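Local structure of homospermidine synthase (2PH5) at residues P30-K35 against S399-I404; G220-T225 against F332-N337. The protein binds NAD and probably acts as a homospermidine synthase, a polyamine-forming enzyme of the transferase class. All blocks are in the same frame, centred on the assembly; numbering follows the deposited sequence.

Contact 1: P30-K35 against S399-I404; sequences PLIFEK and SMISGI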
loop_
_atom_site.group_PDB
_atom_site.type_symbol
_atom_site.label_atom_id
_atom_site.label_comp_id
_atom_site.label_asym_id
_atom_site.label_seq_id
_atom_site.Cartn_x
_atom_site.Cartn_y
_atom_site.Cartn_z
ATOM N N PRO A 30 9.985 32.190 0.674
ATOM C CA PRO A 30 11.224 32.285 1.448
ATOM C C PRO A 30 12.495 32.399 0.604
ATOM O O PRO A 30 13.368 33.215 0.902
ATOM C CB PRO A 30 11.204 31.005 2.273
ATOM C CG PRO A 30 9.748 30.774 2.481
ATOM C CD PRO A 30 9.183 31.040 1.125
ATOM N N LEU A 31 12.600 31.586 -0.444
ATOM C CA LEU A 31 13.788 31.590 -1.297
ATOM C C LEU A 31 13.975 32.876 -2.104
ATOM O O LEU A 31 15.098 33.251 -2.436
ATOM C CB LEU A 31 13.782 30.372 -2.245
ATOM C CG LEU A 31 14.253 29.024 -1.676
ATOM C CD1 LEU A 31 13.339 28.611 -0.550
ATOM C CD2 LEU A 31 14.268 27.946 -2.761
ATOM N N ILE A 32 12.881 33.555 -2.416
ATOM C CA ILE A 32 12.969 34.788 -3.180
ATOM C C ILE A 32 13.548 35.916 -2.329
ATOM O O ILE A 32 14.397 36.686 -2.785
ATOM C CB ILE A 32 11.595 35.205 -3.689
ATOM C CG1 ILE A 32 10.961 34.040 -4.452
ATOM C CG2 ILE A 32 11.730 36.428 -4.579
ATOM C CD1 ILE A 32 9.548 34.301 -4.912
ATOM N N PHE A 33 13.090 36.013 -1.087
ATOM C CA PHE A 33 13.591 37.050 -0.200
ATOM C C PHE A 33 14.939 36.660 0.377
ATOM O O PHE A 33 15.641 37.487 0.950
ATOM C CB PHE A 33 12.588 37.314 0.920
ATOM C CG PHE A 33 11.342 37.989 0.449
ATOM C CD1 PHE A 33 11.379 39.309 0.014
ATOM C CD2 PHE A 33 10.137 37.295 0.399
ATOM C CE1 PHE A 33 10.227 39.935 -0.469
ATOM C CE2 PHE A 33 8.981 37.909 -0.081
ATOM C CZ PHE A 33 9.025 39.230 -0.517
ATOM N N GLU A 34 15.305 35.397 0.208
ATOM C CA GLU A 34 16.576 34.905 0.717
ATOM C C GLU A 34 17.690 35.155 -0.297
ATOM O O GLU A 34 18.839 35.382 0.075
ATOM C CB GLU A 34 16.474 33.410 1.020
ATOM C CG GLU A 34 17.669 32.829 1.762
ATOM C CD GLU A 34 17.571 31.322 1.929
ATOM O OE1 GLU A 34 16.440 30.808 2.091
ATOM O OE2 GLU A 34 18.623 30.648 1.906
ATOM N N LYS A 35 17.341 35.127 -1.579
ATOM C CA LYS A 35 18.307 35.338 -2.647
ATOM C C LYS A 35 18.225 36.717 -3.299
ATOM O O LYS A 35 19.103 37.093 -4.077
ATOM C CB LYS A 35 18.121 34.267 -3.720
ATOM C CG LYS A 35 18.684 32.916 -3.355
ATOM C CD LYS A 35 20.158 32.919 -3.600
ATOM C CE LYS A 35 20.735 31.536 -3.523
ATOM N NZ LYS A 35 22.193 31.636 -3.771
ATOM N N SER A 399 15.193 24.445 -7.187
ATOM C CA SER A 399 15.411 24.415 -8.630
ATOM C C SER A 399 14.848 25.658 -9.320
ATOM O O SER A 399 15.484 26.242 -10.204
ATOM C CB SER A 399 14.757 23.167 -9.226
ATOM O OG SER A 399 15.124 22.019 -8.479
HETATM N N MSE A 400 13.650 26.057 -8.913
HETATM C CA MSE A 400 13.013 27.227 -9.494
HETATM C C MSE A 400 13.763 28.522 -9.219
HETATM O O MSE A 400 14.009 29.304 -10.138
HETATM C CB MSE A 400 11.586 27.350 -8.983
HETATM C CG MSE A 400 10.738 26.164 -9.351
HETATM SE SE MSE A 400 8.937 26.708 -9.677
HETATM C CE MSE A 400 9.138 27.208 -11.542
ATOM N N ILE A 401 14.121 28.751 -7.959
ATOM C CA ILE A 401 14.837 29.965 -7.608
ATOM C C ILE A 401 16.148 29.986 -8.400
ATOM O O ILE A 401 16.622 31.053 -8.765
ATOM C CB ILE A 401 15.135 30.056 -6.065
ATOM C CG1 ILE A 401 15.484 31.498 -5.664
ATOM C CG2 ILE A 401 16.339 29.182 -5.698
ATOM C CD1 ILE A 401 14.359 32.510 -5.854
ATOM N N SER A 402 16.727 28.815 -8.677
ATOM C CA SER A 402 17.970 28.768 -9.448
ATOM C C SER A 402 17.652 29.147 -10.889
ATOM O O SER A 402 18.352 29.955 -11.496
ATOM C CB SER A 402 18.588 27.366 -9.437
ATOM O OG SER A 402 18.807 26.891 -8.126
ATOM N N GLY A 403 16.598 28.543 -11.430
ATOM C CA GLY A 403 16.187 28.835 -12.788
ATOM C C GLY A 403 15.826 30.300 -12.956
ATOM O O GLY A 403 16.122 30.904 -13.989
ATOM N N ILE A 404 15.184 30.873 -11.940
ATOM C CA ILE A 404 14.794 32.279 -11.978
ATOM C C ILE A 404 16.050 33.148 -12.062
ATOM O O ILE A 404 16.108 34.090 -12.847
ATOM C CB ILE A 404 13.957 32.682 -10.711
ATOM C CG1 ILE A 404 12.591 31.983 -10.743
ATOM C CG2 ILE A 404 13.774 34.201 -10.650
ATOM C CD1 ILE A 404 11.703 32.256 -9.523
#
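I401 sends CG1 anti to its own backbone N (chi1 -162°), and a turn of the next bond (chi2 64°) carries CD1 onto the helix ending at K35, where it meets L31 and I32. L31 answers with CG held beside its backbone N, which brings CD2 against the other branch of I401, CG2, at 3.8 Å. The two branches of the isoleucine therefore do different work. CG2 packs on the end of the leucine side chain, whereas CD1 reaches past it to the backbone, lying 3.6 Å from L31 O and 3.8 Å from I32 CA. L31 O is at the same time the acceptor for K35 N in the helix. I32 adds its CG1, 4.0 Å from I401 CD1, and K35 gives the aliphatic start of its chain, CG, to CG1 of I401; the lysine chain then bends at the next bond.

Residues 30-35 are the last turn and a half of helix 23-35, the helix that follows strand 16-19 in the Rossmann-type NAD-binding fold; the bound NAD is about 12 Å from the side chain of L31. Helix 391-408 runs beside it with the short segment axes 10.1 Å apart at closest approach and inclined by 44°. L31 also packs on L394 and V397 further back on that helix and on the loop residue Y433, while I404 turns to I88 and F86 of the parallel sheet. K35 touches I429 of helix 423-430.

Contact 2: G220-T225 against F332-N337; sequences GEFVNT and FELKSN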
loop_
_atom_site.group_PDB
_atom_site.type_symbol
_atom_site.label_atom_id
_atom_site.label_comp_id
_atom_site.label_asym_id
_atom_site.label_seq_id
_atom_site.Cartn_x
_atom_site.Cartn_y
_atom_site.Cartn_z
ATOM N N GLY A 220 -10.782 8.400 3.598
ATOM C CA GLY A 220 -11.439 9.407 2.784
ATOM C C GLY A 220 -10.625 10.605 2.362
ATOM O O GLY A 220 -11.187 11.636 2.003
ATOM N N GLU A 221 -9.306 10.493 2.385
ATOM C CA GLU A 221 -8.496 11.631 1.990
ATOM C C GLU A 221 -7.224 11.172 1.315
ATOM O O GLU A 221 -6.671 10.130 1.658
ATOM C CB GLU A 221 -8.147 12.473 3.216
ATOM C CG GLU A 221 -7.055 11.874 4.083
ATOM C CD GLU A 221 -6.761 12.704 5.327
ATOM O OE1 GLU A 221 -6.943 13.942 5.272
ATOM O OE2 GLU A 221 -6.338 12.116 6.351
ATOM N N PHE A 222 -6.769 11.947 0.339
ATOM C CA PHE A 222 -5.532 11.626 -0.350
ATOM C C PHE A 222 -4.465 12.538 0.268
ATOM O O PHE A 222 -4.543 13.764 0.160
ATOM C CB PHE A 222 -5.677 11.876 -1.852
ATOM C CG PHE A 222 -4.622 11.197 -2.681
ATOM C CD1 PHE A 222 -3.326 11.712 -2.745
ATOM C CD2 PHE A 222 -4.911 10.022 -3.380
ATOM C CE1 PHE A 222 -2.334 11.069 -3.494
ATOM C CE2 PHE A 222 -3.926 9.372 -4.131
ATOM C CZ PHE A 222 -2.633 9.896 -4.190
ATOM N N VAL A 223 -3.489 11.929 0.936
ATOM C CA VAL A 223 -2.421 12.666 1.600
ATOM C C VAL A 223 -1.096 12.525 0.848
ATOM O O VAL A 223 -0.699 11.426 0.449
ATOM C CB VAL A 223 -2.267 12.174 3.063
ATOM C CG1 VAL A 223 -1.322 13.084 3.842
ATOM C CG2 VAL A 223 -3.630 12.161 3.737
ATOM N N ASN A 224 -0.410 13.648 0.654
ATOM C CA ASN A 224 0.844 13.635 -0.079
ATOM C C ASN A 224 1.736 14.799 0.321
ATOM O O ASN A 224 1.270 15.816 0.838
ATOM C CB ASN A 224 0.557 13.667 -1.583
ATOM C CG ASN A 224 1.791 13.383 -2.425
ATOM O OD1 ASN A 224 2.699 12.663 -2.006
ATOM N ND2 ASN A 224 1.819 13.942 -3.630
ATOM N N THR A 225 3.030 14.638 0.092
ATOM C CA THR A 225 3.977 15.676 0.437
ATOM C C THR A 225 3.887 16.832 -0.541
ATOM O O THR A 225 4.467 17.892 -0.316
ATOM C CB THR A 225 5.384 15.104 0.487
ATOM O OG1 THR A 225 5.635 14.347 -0.702
ATOM C CG2 THR A 225 5.517 14.182 1.709
ATOM N N PHE A 332 -3.491 3.275 -2.595
ATOM C CA PHE A 332 -4.154 2.009 -2.287
ATOM C C PHE A 332 -5.664 2.235 -2.151
ATOM O O PHE A 332 -6.466 1.495 -2.732
ATOM C CB PHE A 332 -3.564 1.410 -1.000
ATOM C CG PHE A 332 -4.241 0.143 -0.535
ATOM C CD1 PHE A 332 -5.388 0.200 0.261
ATOM C CD2 PHE A 332 -3.725 -1.108 -0.876
ATOM C CE1 PHE A 332 -6.010 -0.970 0.714
ATOM C CE2 PHE A 332 -4.344 -2.284 -0.427
ATOM C CZ PHE A 332 -5.488 -2.210 0.370
ATOM N N GLU A 333 -6.041 3.271 -1.402
ATOM C CA GLU A 333 -7.444 3.617 -1.182
ATOM C C GLU A 333 -8.117 4.092 -2.479
ATOM O O GLU A 333 -9.305 3.846 -2.690
ATOM C CB GLU A 333 -7.538 4.695 -0.088
ATOM C CG GLU A 333 -8.920 5.289 0.151
ATOM C CD GLU A 333 -8.937 6.287 1.313
ATOM O OE1 GLU A 333 -8.100 7.221 1.322
ATOM O OE2 GLU A 333 -9.792 6.143 2.224
ATOM N N LEU A 334 -7.341 4.755 -3.340
ATOM C CA LEU A 334 -7.806 5.271 -4.633
ATOM C C LEU A 334 -8.270 4.104 -5.496
ATOM O O LEU A 334 -9.387 4.105 -6.012
ATOM C CB LEU A 334 -6.662 5.994 -5.351
ATOM C CG LEU A 334 -6.902 7.022 -6.470
ATOM C CD1 LEU A 334 -5.861 6.787 -7.558
ATOM C CD2 LEU A 334 -8.301 6.946 -7.040
ATOM N N LYS A 335 -7.397 3.111 -5.654
ATOM C CA LYS A 335 -7.713 1.921 -6.439
ATOM C C LYS A 335 -8.887 1.213 -5.781
ATOM O O LYS A 335 -9.787 0.722 -6.463
ATOM C CB LYS A 335 -6.517 0.962 -6.485
ATOM C CG LYS A 335 -5.290 1.512 -7.171
ATOM C CD LYS A 335 -4.109 0.585 -6.996
ATOM C CE LYS A 335 -2.912 1.134 -7.747
ATOM N NZ LYS A 335 -1.678 0.304 -7.608
ATOM N N SER A 336 -8.857 1.157 -4.451
ATOM C CA SER A 336 -9.911 0.529 -3.662
ATOM C C SER A 336 -11.264 1.183 -3.960
ATOM O O SER A 336 -12.304 0.531 -3.895
ATOM C CB SER A 336 -9.588 0.654 -2.169
ATOM O OG SER A 336 -10.616 0.113 -1.357
ATOM N N ASN A 337 -11.241 2.476 -4.286
ATOM C CA ASN A 337 -12.457 3.212 -4.610
ATOM C C ASN A 337 -12.690 3.206 -6.112
ATOM O O ASN A 337 -13.258 4.153 -6.663
ATOM C CB ASN A 337 -12.375 4.673 -4.161
ATOM C CG ASN A 337 -12.162 4.828 -2.677
ATOM O OD1 ASN A 337 -12.712 4.079 -1.866
ATOM N ND2 ASN A 337 -11.372 5.827 -2.305
#
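The carboxylate of E333 is gripped at both oxygens. OE2 accepts the backbone N-H of G220 at 2.8 Å from N, in a nearly straight bond (175° at the hydrogen) that arrives on the syn side, 26° out of the carboxylate plane. OE1 forms a salt bridge with NZ of K217, a few residues before the strand. With CG anti to the backbone N (chi1 173°) and the chain extended beyond it, E333 spans the gap from helix 325-336 to the backbone at G220, by strand 221-224, where the CA atoms of G220 and E333 are 8.1 Å apart.

Beside this polar pair the contact is apolar and looser: L334 presents CG to the edge of the F222 ring, near its plane, 4.5 Å from CE2. The ring also packs on helices 325-336 and 228-236 in the C-terminal family region, where strand 221-224 pairs in parallel with strand 344-347, and S336, on the first of these helices, bonds through OG to the backbone N of H287 of the second subunit.

E221 O lies 3.3 Å from E333 OE1, a contact between two acceptors. K217 NZ bonds E333 OE1 and, weakly, E221 O, so its positive charge probably offsets their repulsion and favours an ionised E333.

From the N terminus, the chain enters the NAD-binding fold and soon reaches residues 30-35, at the end of helix 23-35. It then lays down most of the parallel sheet, whose last strand, 415-416, comes only after 399-404, and enters the C-terminal family region. There residues 220-225 meet 332-337, closing contact 2 after 106 intervening residues within that region. Only later does the chain return, at 399-404, to close contact 1 over a far longer loop of 363 residues, so the smaller loop lies wholly within the larger and the two do not cross. Contact 1 joins the two family regions, whereas contact 2 ties strand 221-224 to helix 325-336. Their centres are 32 Å apart.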